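Local coordinates for protein 5-cytosine DNA methyltransferase (Entamoeba histolytica, PDB 3QV2) that binds S-adenosyl-L-homocysteine and, as a Dnmt2-type enzyme, probably transfers methyl groups from S-adenosylmethionine to carbon 5 of cytosine in tRNA or DNA, at residues 107-110 with 111-115; 138-141 with 142-146; 60-64 with 65-69; 312-315 with 316-320. All coordinates share one frame; numbering follows the deposited sequence.

Contact 1: residues 107-110 with 111-115; sequences SVLH and LYRDI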
loop_
_atom_site.group_PDB
_atom_site.type_symbol
_atom_site.label_atom_id
_atom_site.label_comp_id
_atom_site.label_asym_id
_atom_site.label_seq_id
_atom_site.Cartn_x
_atom_site.Cartn_y
_atom_site.Cartn_z
ATOM N N SER A 107 -6.491 5.047 -16.448
ATOM C CA SER A 107 -7.594 4.539 -15.637
ATOM C C SER A 107 -8.047 5.526 -14.560
ATOM O O SER A 107 -9.244 5.729 -14.364
ATOM C CB SER A 107 -7.225 3.190 -15.011
ATOM O OG SER A 107 -5.968 3.255 -14.359
ATOM N N VAL A 108 -7.091 6.139 -13.868
ATOM C CA VAL A 108 -7.418 7.053 -12.777
ATOM C C VAL A 108 -7.958 8.384 -13.298
ATOM O O VAL A 108 -8.796 9.017 -12.656
ATOM C CB VAL A 108 -6.212 7.299 -11.846
ATOM C CG1 VAL A 108 -5.155 8.134 -12.551
ATOM C CG2 VAL A 108 -6.664 7.977 -10.560
ATOM N N LEU A 109 -7.480 8.804 -14.464
ATOM C CA LEU A 109 -8.001 10.006 -15.104
ATOM C C LEU A 109 -9.429 9.764 -15.577
ATOM O O LEU A 109 -10.285 10.641 -15.480
ATOM C CB LEU A 109 -7.120 10.421 -16.284
ATOM C CG LEU A 109 -5.755 11.022 -15.945
ATOM C CD1 LEU A 109 -4.913 11.198 -17.202
ATOM C CD2 LEU A 109 -5.922 12.344 -15.212
ATOM N N HIS A 110 -9.672 8.561 -16.089
ATOM C CA HIS A 110 -10.992 8.171 -16.560
ATOM C C HIS A 110 -12.029 8.281 -15.447
ATOM O O HIS A 110 -13.109 8.837 -15.644
ATOM C CB HIS A 110 -10.954 6.739 -17.096
ATOM C CG HIS A 110 -12.300 6.195 -17.462
ATOM N ND1 HIS A 110 -13.121 6.803 -18.387
ATOM C CD2 HIS A 110 -12.968 5.101 -17.027
ATOM C CE1 HIS A 110 -14.238 6.106 -18.508
ATOM N NE2 HIS A 110 -14.170 5.068 -17.693
ATOM N N LEU A 111 -11.691 7.748 -14.278
ATOM C CA LEU A 111 -12.612 7.737 -13.147
ATOM C C LEU A 111 -13.056 9.136 -12.730
ATOM O O LEU A 111 -14.223 9.351 -12.403
ATOM C CB LEU A 111 -11.993 7.010 -11.951
ATOM C CG LEU A 111 -11.685 5.525 -12.150
ATOM C CD1 LEU A 111 -11.085 4.920 -10.888
ATOM C CD2 LEU A 111 -12.938 4.770 -12.565
ATOM N N TYR A 112 -12.127 10.087 -12.743
ATOM C CA TYR A 112 -12.427 11.441 -12.285
ATOM C C TYR A 112 -12.935 12.360 -13.397
ATOM O O TYR A 112 -13.760 13.239 -13.152
ATOM C CB TYR A 112 -11.218 12.053 -11.570
ATOM C CG TYR A 112 -10.921 11.405 -10.236
ATOM C CD1 TYR A 112 -11.584 11.810 -9.084
ATOM C CD2 TYR A 112 -9.985 10.383 -10.127
ATOM C CE1 TYR A 112 -11.322 11.218 -7.864
ATOM C CE2 TYR A 112 -9.717 9.786 -8.907
ATOM C CZ TYR A 112 -10.390 10.209 -7.779
ATOM O OH TYR A 112 -10.132 9.623 -6.559
ATOM N N ARG A 113 -12.447 12.154 -14.617
ATOM C CA ARG A 113 -12.902 12.943 -15.759
ATOM C C ARG A 113 -14.284 12.502 -16.224
ATOM O O ARG A 113 -15.181 13.324 -16.408
ATOM C CB ARG A 113 -11.935 12.809 -16.936
ATOM C CG ARG A 113 -10.618 13.549 -16.791
ATOM C CD ARG A 113 -9.725 13.242 -17.984
ATOM N NE ARG A 113 -8.483 14.009 -17.974
ATOM C CZ ARG A 113 -7.471 13.792 -18.806
ATOM N NH1 ARG A 113 -7.553 12.824 -19.710
ATOM N NH2 ARG A 113 -6.375 14.534 -18.734
ATOM N N ASP A 114 -14.446 11.197 -16.413
ATOM C CA ASP A 114 -15.601 10.667 -17.123
ATOM C C ASP A 114 -16.710 10.112 -16.228
ATOM O O ASP A 114 -17.857 10.008 -16.657
ATOM C CB ASP A 114 -15.149 9.597 -18.120
ATOM C CG ASP A 114 -14.048 10.087 -19.040
ATOM O OD1 ASP A 114 -14.037 11.292 -19.365
ATOM O OD2 ASP A 114 -13.188 9.271 -19.433
ATOM N N ILE A 115 -16.374 9.758 -14.993
ATOM C CA ILE A 115 -17.346 9.127 -14.104
ATOM C C ILE A 115 -17.882 10.062 -13.021
ATOM O O ILE A 115 -19.065 10.404 -13.011
ATOM C CB ILE A 115 -16.763 7.873 -13.423
ATOM C CG1 ILE A 115 -16.172 6.925 -14.467
ATOM C CG2 ILE A 115 -17.830 7.176 -12.592
ATOM C CD1 ILE A 115 -17.180 6.427 -15.477
#
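Asp114 OD2 takes a short hydrogen bond of 2.7 Å from His110 ND1, one helical turn back. The carboxylate meets the imidazole at its edge, close to the ring plane, and offers the lone pair that points away from its other oxygen; the two flat groups are turned 63° apart. With CG anti to the backbone N (chi1 174°), the His110 ring swings along the helix toward Asp114. Its other nitrogen, NE2, donates to Ile67 O, and a histidine suits this place because each of its two ring nitrogens can carry an N-H. Ile115 CG1 lies over one ring face, near the rim.

This is the helix 106-115 of the Rossmann-like methyltransferase core, and it widens at His110 O into a pi-type turn: that oxygen receives Asp114 N at 2.8 Å and, weakly, Ile115 N at 3.5 Å. One residue back, Leu109 and Arg113 run side by side, with Leu109 CD1 over one face of the guanidinium, 4.0 Å from Arg113 CZ, while Arg113 NE forms a salt bridge with Glu142. On the buried side Val108 CG2 touches Tyr112 CE2 at 3.9 Å, and Leu111 and Tyr112 pack on Met82 of strand 79-82.

Contact 2: residues 138-141 with 142-146; sequences LVFK and EIYNI
Residues 138-146 form one continuous helical run in which Glu142, Ile143, Tyr144 and Asn145 donate to the carbonyls four residues earlier. The shortest of these bonds, at 2.6 Å, runs from Tyr144 N to Phe140 O. Glu142 N is 3.2 Å from Leu138 O and has a second, weak bond to Val139 O.

Phe140 and Tyr144 project from successive turns. In each, CG lies anti to the backbone N (chi1 178° in Phe140, -177° in Tyr144), and because both side chains set off the same way the two rings can meet. Phe140 CZ approaches the edge of the tyrosine ring, 4.1 Å from Tyr144 CD1, while Tyr144 CB lies over the rim of one phenylalanine face. Phe140 is buried, as befits an apolar ring; Tyr144 is exposed, and its hydroxyl suits a watery surface. Val139 and Ile143 lie alongside each other, CG1 of the valine 4.0 Å from CD1 of the isoleucine, making a branched aliphatic ridge. On the polar side, one water donates to Lys141 O at 2.9 Å and, weakly, to Asn145 OD1 at 2.7 Å, giving a carbonyl already bonded to Asn145 N a second donor.

The helix is amphipathic: Val139 and Ile143 press on Val108, Leu109 and Tyr112 of helix 106-115, where the Glu142 carboxylate also has its partner, Arg113, and Phe140 meets Tyr173 of strand 172-178 edge-to-face.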
loop_
_atom_site.group_PDB
_atom_site.type_symbol
_atom_site.label_atom_id
_atom_site.label_comp_id
_atom_site.label_asym_id
_atom_site.label_seq_id
_atom_site.Cartn_x
_atom_site.Cartn_y
_atom_site.Cartn_z
ATOM N N LEU A 138 0.872 16.257 -12.758
ATOM C CA LEU A 138 -0.170 16.936 -13.515
ATOM C C LEU A 138 -1.463 16.140 -13.413
ATOM O O LEU A 138 -2.556 16.696 -13.508
ATOM C CB LEU A 138 0.239 17.090 -14.980
ATOM C CG LEU A 138 1.385 18.060 -15.267
ATOM C CD1 LEU A 138 1.819 17.974 -16.726
ATOM C CD2 LEU A 138 0.984 19.483 -14.898
ATOM N N VAL A 139 -1.328 14.833 -13.220
ATOM C CA VAL A 139 -2.483 13.958 -13.069
ATOM C C VAL A 139 -3.307 14.338 -11.846
ATOM O O VAL A 139 -4.517 14.537 -11.941
ATOM C CB VAL A 139 -2.068 12.480 -12.955
ATOM C CG1 VAL A 139 -3.260 11.622 -12.543
ATOM C CG2 VAL A 139 -1.466 11.994 -14.266
ATOM N N PHE A 140 -2.652 14.438 -10.695
ATOM C CA PHE A 140 -3.357 14.789 -9.467
ATOM C C PHE A 140 -3.804 16.246 -9.457
ATOM O O PHE A 140 -4.850 16.573 -8.897
ATOM C CB PHE A 140 -2.513 14.495 -8.227
ATOM C CG PHE A 140 -3.187 14.879 -6.942
ATOM C CD1 PHE A 140 -2.714 15.935 -6.180
ATOM C CD2 PHE A 140 -4.311 14.196 -6.509
ATOM C CE1 PHE A 140 -3.340 16.290 -5.002
ATOM C CE2 PHE A 140 -4.942 14.547 -5.334
ATOM C CZ PHE A 140 -4.456 15.595 -4.578
ATOM N N LYS A 141 -3.011 17.119 -10.068
ATOM C CA LYS A 141 -3.383 18.524 -10.178
ATOM C C LYS A 141 -4.772 18.636 -10.792
ATOM O O LYS A 141 -5.603 19.426 -10.345
ATOM C CB LYS A 141 -2.372 19.293 -11.030
ATOM C CG LYS A 141 -2.771 20.736 -11.291
ATOM C CD LYS A 141 -1.811 21.416 -12.252
ATOM C CE LYS A 141 -2.297 22.808 -12.632
ATOM N NZ LYS A 141 -2.371 23.721 -11.457
ATOM N N GLU A 142 -5.017 17.827 -11.817
ATOM C CA GLU A 142 -6.305 17.811 -12.498
ATOM C C GLU A 142 -7.373 17.146 -11.634
ATOM O O GLU A 142 -8.497 17.638 -11.537
ATOM C CB GLU A 142 -6.183 17.097 -13.845
ATOM C CG GLU A 142 -7.440 17.141 -14.698
ATOM C CD GLU A 142 -7.230 16.521 -16.066
ATOM O OE1 GLU A 142 -6.070 16.211 -16.409
ATOM O OE2 GLU A 142 -8.225 16.344 -16.799
ATOM N N ILE A 143 -7.017 16.027 -11.010
ATOM C CA ILE A 143 -7.934 15.332 -10.113
ATOM C C ILE A 143 -8.368 16.245 -8.969
ATOM O O ILE A 143 -9.536 16.256 -8.579
ATOM C CB ILE A 143 -7.303 14.044 -9.543
ATOM C CG1 ILE A 143 -7.166 12.985 -10.640
ATOM C CG2 ILE A 143 -8.135 13.508 -8.390
ATOM C CD1 ILE A 143 -6.487 11.713 -10.181
ATOM N N TYR A 144 -7.422 17.018 -8.443
ATOM C CA TYR A 144 -7.707 17.965 -7.372
ATOM C C TYR A 144 -8.732 18.996 -7.828
ATOM O O TYR A 144 -9.717 19.252 -7.137
ATOM C CB TYR A 144 -6.423 18.659 -6.911
ATOM C CG TYR A 144 -6.618 19.615 -5.754
ATOM C CD1 TYR A 144 -6.508 19.178 -4.440
ATOM C CD2 TYR A 144 -6.910 20.954 -5.975
ATOM C CE1 TYR A 144 -6.684 20.047 -3.380
ATOM C CE2 TYR A 144 -7.088 21.831 -4.922
ATOM C CZ TYR A 144 -6.974 21.372 -3.626
ATOM O OH TYR A 144 -7.152 22.237 -2.570
ATOM N N ASN A 145 -8.495 19.583 -8.998
ATOM C CA ASN A 145 -9.424 20.552 -9.569
ATOM C C ASN A 145 -10.818 19.964 -9.762
ATOM O O ASN A 145 -11.817 20.595 -9.419
ATOM C CB ASN A 145 -8.891 21.096 -10.897
ATOM C CG ASN A 145 -7.727 22.051 -10.714
ATOM O OD1 ASN A 145 -7.684 22.820 -9.753
ATOM N ND2 ASN A 145 -6.775 22.008 -11.639
ATOM N N ILE A 146 -10.881 18.756 -10.314
ATOM C CA ILE A 146 -12.155 18.083 -10.528
ATOM C C ILE A 146 -12.900 17.898 -9.208
ATOM O O ILE A 146 -14.080 18.230 -9.099
ATOM C CB ILE A 146 -11.970 16.714 -11.205
ATOM C CG1 ILE A 146 -11.456 16.887 -12.635
ATOM C CG2 ILE A 146 -13.278 15.940 -11.206
ATOM C CD1 ILE A 146 -11.223 15.582 -13.362
HETATM O O HOH W 1 -5.137 22.021 -9.146
#

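Contact 3: residues 60-64 with 65-69; sequences QVKNL and DSISI. With SAH (S-adenosyl-L-homocysteine), chain B; SO4 (sulfate ion), chain C.
Lys62 CG rests against Ile67 CG1 at 3.9 Å, the aliphatic root of the lysine crossing the isoleucine obliquely. The lysine bends at chi2 (60°) and then runs straight, so that its NZ reaches a sulfate oxygen, O1, at 2.9 Å; the ion probably comes from the crystallisation liquor. A lysine suits this exposed place because its methylenes can pack while its ammonium group reaches out to the surface, where it meets the anion.

Asn63 comes next, and its OD1 serves two donors. Asp65 N gives it a bond of 3.0 Å, in the carbonyl plane and on a lone pair, closing an Asx turn, and the adenine N6 of S-adenosyl-L-homocysteine gives it another of 2.9 Å. CG lies anti to the backbone N (chi1 -158°), which places OD1 between the two donors, and their bonds fix the amide. Asn63 ND2 donates to a water, which in turn donates to Asp65 OD2 at 2.7 Å, tying the two side chains together. The backbone turns back here as well, with Ser66 N and Ile67 N both bonding weakly to Asn63 O.

In this Rossmann-like fold the loop between helices 45-55 and 69-74 thus reads the adenine edge. Leu64 adds a second point of contact with the base: its N donates to adenine N1 at 3.3 Å, and the Leu64 N-H and the side-chain oxygen OD1 of Asn63 together match the acceptor and donor pattern of adenine. Leu64 CD2 and CD1 touch the base near C2, the former at 3.7 Å, apolar cover for a ring carbon. Beyond the turn, Ile67 is buried against Phe41 and Ile72.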
loop_
_atom_site.group_PDB
_atom_site.type_symbol
_atom_site.label_atom_id
_atom_site.label_comp_id
_atom_site.label_asym_id
_atom_site.label_seq_id
_atom_site.Cartn_x
_atom_site.Cartn_y
_atom_site.Cartn_z
ATOM N N GLN A 60 -13.684 -7.912 -9.864
ATOM C CA GLN A 60 -14.130 -7.477 -11.183
ATOM C C GLN A 60 -12.933 -7.109 -12.054
ATOM O O GLN A 60 -12.146 -6.231 -11.701
ATOM C CB GLN A 60 -15.076 -6.282 -11.061
ATOM C CG GLN A 60 -16.293 -6.538 -10.192
ATOM C CD GLN A 60 -17.220 -7.582 -10.776
ATOM O OE1 GLN A 60 -17.537 -8.575 -10.125
ATOM N NE2 GLN A 60 -17.668 -7.359 -12.007
ATOM N N VAL A 61 -12.804 -7.781 -13.194
ATOM C CA VAL A 61 -11.653 -7.590 -14.071
ATOM C C VAL A 61 -11.923 -6.599 -15.200
ATOM O O VAL A 61 -11.113 -6.458 -16.115
ATOM C CB VAL A 61 -11.177 -8.926 -14.676
ATOM C CG1 VAL A 61 -10.718 -9.868 -13.578
ATOM C CG2 VAL A 61 -12.285 -9.564 -15.499
ATOM N N LYS A 62 -13.062 -5.920 -15.136
ATOM C CA LYS A 62 -13.386 -4.893 -16.118
ATOM C C LYS A 62 -12.324 -3.798 -16.094
ATOM O O LYS A 62 -12.070 -3.196 -15.051
ATOM C CB LYS A 62 -14.769 -4.301 -15.836
ATOM C CG LYS A 62 -15.217 -3.254 -16.842
ATOM C CD LYS A 62 -15.292 -3.835 -18.245
ATOM C CE LYS A 62 -15.737 -2.790 -19.257
ATOM N NZ LYS A 62 -15.908 -3.364 -20.622
ATOM N N ASN A 63 -11.704 -3.545 -17.242
ATOM C CA ASN A 63 -10.622 -2.567 -17.322
ATOM C C ASN A 63 -11.088 -1.162 -16.952
ATOM O O ASN A 63 -12.068 -0.659 -17.500
ATOM C CB ASN A 63 -9.994 -2.564 -18.718
ATOM C CG ASN A 63 -8.590 -1.993 -18.723
ATOM O OD1 ASN A 63 -8.395 -0.789 -18.563
ATOM N ND2 ASN A 63 -7.601 -2.859 -18.914
ATOM N N LEU A 64 -10.377 -0.534 -16.020
ATOM C CA LEU A 64 -10.765 0.771 -15.496
ATOM C C LEU A 64 -10.498 1.907 -16.478
ATOM O O LEU A 64 -10.875 3.054 -16.227
ATOM C CB LEU A 64 -10.065 1.045 -14.162
ATOM C CG LEU A 64 -10.737 0.495 -12.901
ATOM C CD1 LEU A 64 -11.320 -0.883 -13.144
ATOM C CD2 LEU A 64 -9.764 0.467 -11.731
ATOM N N ASP A 65 -9.854 1.589 -17.595
ATOM C CA ASP A 65 -9.593 2.586 -18.628
ATOM C C ASP A 65 -10.875 3.009 -19.335
ATOM O O ASP A 65 -10.993 4.144 -19.794
ATOM C CB ASP A 65 -8.598 2.054 -19.665
ATOM C CG ASP A 65 -7.199 1.896 -19.107
ATOM O OD1 ASP A 65 -6.914 2.466 -18.034
ATOM O OD2 ASP A 65 -6.380 1.209 -19.752
ATOM N N SER A 66 -11.836 2.092 -19.420
ATOM C CA SER A 66 -13.021 2.318 -20.240
ATOM C C SER A 66 -14.336 1.943 -19.559
ATOM O O SER A 66 -15.391 1.989 -20.190
ATOM C CB SER A 66 -12.898 1.546 -21.555
ATOM O OG SER A 66 -12.843 0.148 -21.317
ATOM N N ILE A 67 -14.280 1.571 -18.284
ATOM C CA ILE A 67 -15.490 1.165 -17.572
ATOM C C ILE A 67 -16.560 2.259 -17.630
ATOM O O ILE A 67 -16.272 3.439 -17.424
ATOM C CB ILE A 67 -15.203 0.773 -16.107
ATOM C CG1 ILE A 67 -16.457 0.174 -15.462
ATOM C CG2 ILE A 67 -14.704 1.972 -15.319
ATOM C CD1 ILE A 67 -16.224 -0.415 -14.087
ATOM N N SER A 68 -17.795 1.860 -17.919
ATOM C CA SER A 68 -18.881 2.813 -18.117
ATOM C C SER A 68 -19.412 3.361 -16.798
ATOM O O SER A 68 -19.266 2.733 -15.750
ATOM C CB SER A 68 -20.023 2.171 -18.907
ATOM O OG SER A 68 -20.689 1.186 -18.133
ATOM N N ILE A 69 -20.029 4.537 -16.861
ATOM C CA ILE A 69 -20.654 5.137 -15.691
ATOM C C ILE A 69 -21.747 4.214 -15.168
ATOM O O ILE A 69 -21.848 3.967 -13.966
ATOM C CB ILE A 69 -21.285 6.499 -16.025
ATOM C CG1 ILE A 69 -20.283 7.393 -16.760
ATOM C CG2 ILE A 69 -21.792 7.176 -14.761
ATOM C CD1 ILE A 69 -20.864 8.713 -17.220
HETATM N N SAH B . -3.299 -1.151 -2.957
HETATM C CA SAH B . -3.354 -2.499 -3.489
HETATM C CB SAH B . -2.501 -2.624 -4.745
HETATM C CG SAH B . -2.285 -1.403 -5.604
HETATM S SD SAH B . -1.195 -1.576 -7.031
HETATM C C SAH B . -2.913 -3.473 -2.426
HETATM O O SAH B . -2.391 -4.574 -2.760
HETATM O OXT SAH B . -3.073 -3.185 -1.191
HETATM C "C5'" SAH B . -2.065 -1.070 -8.499
HETATM C "C4'" SAH B . -3.025 -2.023 -9.111
HETATM O "O4'" SAH B . -3.769 -1.348 -10.063
HETATM C "C3'" SAH B . -2.290 -3.084 -9.803
HETATM O "O3'" SAH B . -2.482 -4.291 -9.147
HETATM C "C2'" SAH B . -2.814 -3.161 -11.143
HETATM O "O2'" SAH B . -3.140 -4.471 -11.450
HETATM C "C1'" SAH B . -4.015 -2.322 -11.125
HETATM N N9 SAH B . -4.288 -1.758 -12.416
HETATM C C8 SAH B . -3.479 -1.120 -13.273
HETATM N N7 SAH B . -4.217 -0.785 -14.344
HETATM C C5 SAH B . -5.485 -1.221 -14.149
HETATM C C6 SAH B . -6.651 -1.153 -14.916
HETATM N N6 SAH B . -6.648 -0.514 -16.209
HETATM N N1 SAH B . -7.774 -1.700 -14.417
HETATM C C2 SAH B . -7.801 -2.300 -13.219
HETATM N N3 SAH B . -6.696 -2.375 -12.468
HETATM C C4 SAH B . -5.538 -1.850 -12.907
HETATM S S SO4 C . -19.174 -1.983 -21.857
HETATM O O1 SO4 C . -17.962 -2.487 -22.500
HETATM O O2 SO4 C . -18.933 -0.623 -21.387
HETATM O O3 SO4 C . -20.277 -1.982 -22.815
HETATM O O4 SO4 C . -19.508 -2.839 -20.722
HETATM O O HOH W 2 -5.105 -1.057 -18.868
#

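Contact 4: residues 312-315 with 316-320; sequences FVIA and QLMEY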
loop_
_atom_site.group_PDB
_atom_site.type_symbol
_atom_site.label_atom_id
_atom_site.label_comp_id
_atom_site.label_asym_id
_atom_site.label_seq_id
_atom_site.Cartn_x
_atom_site.Cartn_y
_atom_site.Cartn_z
ATOM N N PHE A 312 -1.440 -0.166 8.694
ATOM C CA PHE A 312 -1.310 0.586 9.938
ATOM C C PHE A 312 -1.622 2.062 9.724
ATOM O O PHE A 312 -2.489 2.626 10.389
ATOM C CB PHE A 312 0.100 0.439 10.519
ATOM C CG PHE A 312 0.361 -0.895 11.158
ATOM C CD1 PHE A 312 -0.271 -1.246 12.340
ATOM C CD2 PHE A 312 1.253 -1.788 10.591
ATOM C CE1 PHE A 312 -0.030 -2.470 12.935
ATOM C CE2 PHE A 312 1.499 -3.012 11.182
ATOM C CZ PHE A 312 0.855 -3.354 12.355
ATOM N N VAL A 313 -0.906 2.681 8.789
ATOM C CA VAL A 313 -1.052 4.106 8.515
ATOM C C VAL A 313 -2.432 4.446 7.963
ATOM O O VAL A 313 -3.098 5.363 8.448
ATOM C CB VAL A 313 0.015 4.593 7.514
ATOM C CG1 VAL A 313 -0.216 6.051 7.161
ATOM C CG2 VAL A 313 1.410 4.391 8.085
ATOM N N ILE A 314 -2.856 3.705 6.945
ATOM C CA ILE A 314 -4.127 3.972 6.285
ATOM C C ILE A 314 -5.306 3.838 7.245
ATOM O O ILE A 314 -6.297 4.560 7.127
ATOM C CB ILE A 314 -4.338 3.049 5.070
ATOM C CG1 ILE A 314 -3.229 3.266 4.040
ATOM C CG2 ILE A 314 -5.698 3.297 4.444
ATOM C CD1 ILE A 314 -3.389 2.435 2.787
ATOM N N ALA A 315 -5.197 2.918 8.196
ATOM C CA ALA A 315 -6.249 2.720 9.186
ATOM C C ALA A 315 -6.516 4.010 9.951
ATOM O O ALA A 315 -7.665 4.400 10.148
ATOM C CB ALA A 315 -5.882 1.600 10.144
ATOM N N GLN A 316 -5.445 4.672 10.377
ATOM C CA GLN A 316 -5.575 5.916 11.128
ATOM C C GLN A 316 -6.122 7.049 10.266
ATOM O O GLN A 316 -6.930 7.855 10.729
ATOM C CB GLN A 316 -4.235 6.324 11.745
ATOM C CG GLN A 316 -3.737 5.379 12.823
ATOM C CD GLN A 316 -2.662 6.002 13.690
ATOM O OE1 GLN A 316 -2.527 7.223 13.747
ATOM N NE2 GLN A 316 -1.891 5.163 14.372
ATOM N N LEU A 317 -5.683 7.109 9.014
ATOM C CA LEU A 317 -6.111 8.169 8.108
ATOM C C LEU A 317 -7.569 8.005 7.691
ATOM O O LEU A 317 -8.280 8.989 7.491
ATOM C CB LEU A 317 -5.202 8.222 6.878
ATOM C CG LEU A 317 -3.725 8.475 7.189
ATOM C CD1 LEU A 317 -2.911 8.537 5.912
ATOM C CD2 LEU A 317 -3.563 9.757 7.994
ATOM N N MET A 318 -8.012 6.759 7.558
ATOM C CA MET A 318 -9.402 6.482 7.222
ATOM C C MET A 318 -10.323 6.880 8.368
ATOM O O MET A 318 -11.402 7.427 8.147
ATOM C CB MET A 318 -9.596 5.007 6.873
ATOM C CG MET A 318 -9.050 4.609 5.510
ATOM S SD MET A 318 -9.437 2.897 5.100
ATOM C CE MET A 318 -8.910 2.824 3.389
ATOM N N GLU A 319 -9.890 6.601 9.594
ATOM C CA GLU A 319 -10.647 6.985 10.777
ATOM C C GLU A 319 -10.882 8.492 10.779
ATOM O O GLU A 319 -11.919 8.971 11.242
ATOM C CB GLU A 319 -9.914 6.553 12.047
ATOM C CG GLU A 319 -9.825 5.043 12.220
ATOM C CD GLU A 319 -8.816 4.631 13.275
ATOM O OE1 GLU A 319 -8.163 5.521 13.858
ATOM O OE2 GLU A 319 -8.676 3.414 13.517
ATOM N N TYR A 320 -9.916 9.234 10.249
ATOM C CA TYR A 320 -10.049 10.677 10.107
ATOM C C TYR A 320 -11.034 11.015 8.993
ATOM O O TYR A 320 -11.966 11.795 9.191
ATOM C CB TYR A 320 -8.687 11.309 9.822
ATOM C CG TYR A 320 -8.732 12.803 9.593
ATOM C CD1 TYR A 320 -9.023 13.675 10.634
ATOM C CD2 TYR A 320 -8.471 13.341 8.341
ATOM C CE1 TYR A 320 -9.062 15.041 10.430
ATOM C CE2 TYR A 320 -8.506 14.706 8.128
ATOM C CZ TYR A 320 -8.801 15.550 9.176
ATOM O OH TYR A 320 -8.836 16.911 8.968
#
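Regular helical bonds join the two segments, from Leu317 N to Val313 O, from Glu319 N to Ala315 O and, the shortest, from Met318 N to Ile314 O at 2.8 Å. Ile314 and Met318 lie alongside each other and point the same way. The methionine is extended beyond CG (chi2 -175°, chi3 171°), which carries its CE to 3.4 Å from Ile314 CG2, closer than carbons usually sit, while SD is 3.8 Å from the same methyl. An unbranched methionine chain can lie alongside the isoleucine, although the approach of the two methyls is tight.

Val313 and Leu317 repeat this pairing on the next face, where Val313 CG1 meets Leu317 CD1 at 3.9 Å.

The helix 311-321 packs on the core sheet of the Rossmann-like fold: Val313 and Leu317 cover Tyr174 of strand 172-178, and Ile314 and Met318 press on helix 22-29. Ala315 is small and buried, and Glu319 CG and CD lie against Ala315 O, CG at 3.1 Å. Beyond that, Glu319 OE2 accepts from Ser31 N. Extended beyond CG, Gln316, a buried polar residue with a long reach, carries its amide to His189 O and Glu191 OE1, to both of which NE2 donates.

In the fold
Contacts 1, 2 and 3 form one cluster, with contact 1 in the middle: its centre lies about 10 Å from that of contact 3 and about 11 Å from that of contact 2. Toward contact 3, His110 NE2 reaches Ile67 O at 2.7 Å; toward contact 2, Arg113 NE reaches Glu142 OE2 at 2.6 Å. Contact 3 touches the bound S-adenosyl-L-homocysteine directly, and contact 1 reaches it through Ser107, whereas the side chain of Val139 in contact 2 is about 13 Å from the ligand and about 11 Å from that of Cys86, the predicted active-site residue. Contact 4 stands apart, its nearest atoms about 12 Å from contact 1, yet the Ile314 side chain is about 7 Å from the ligand.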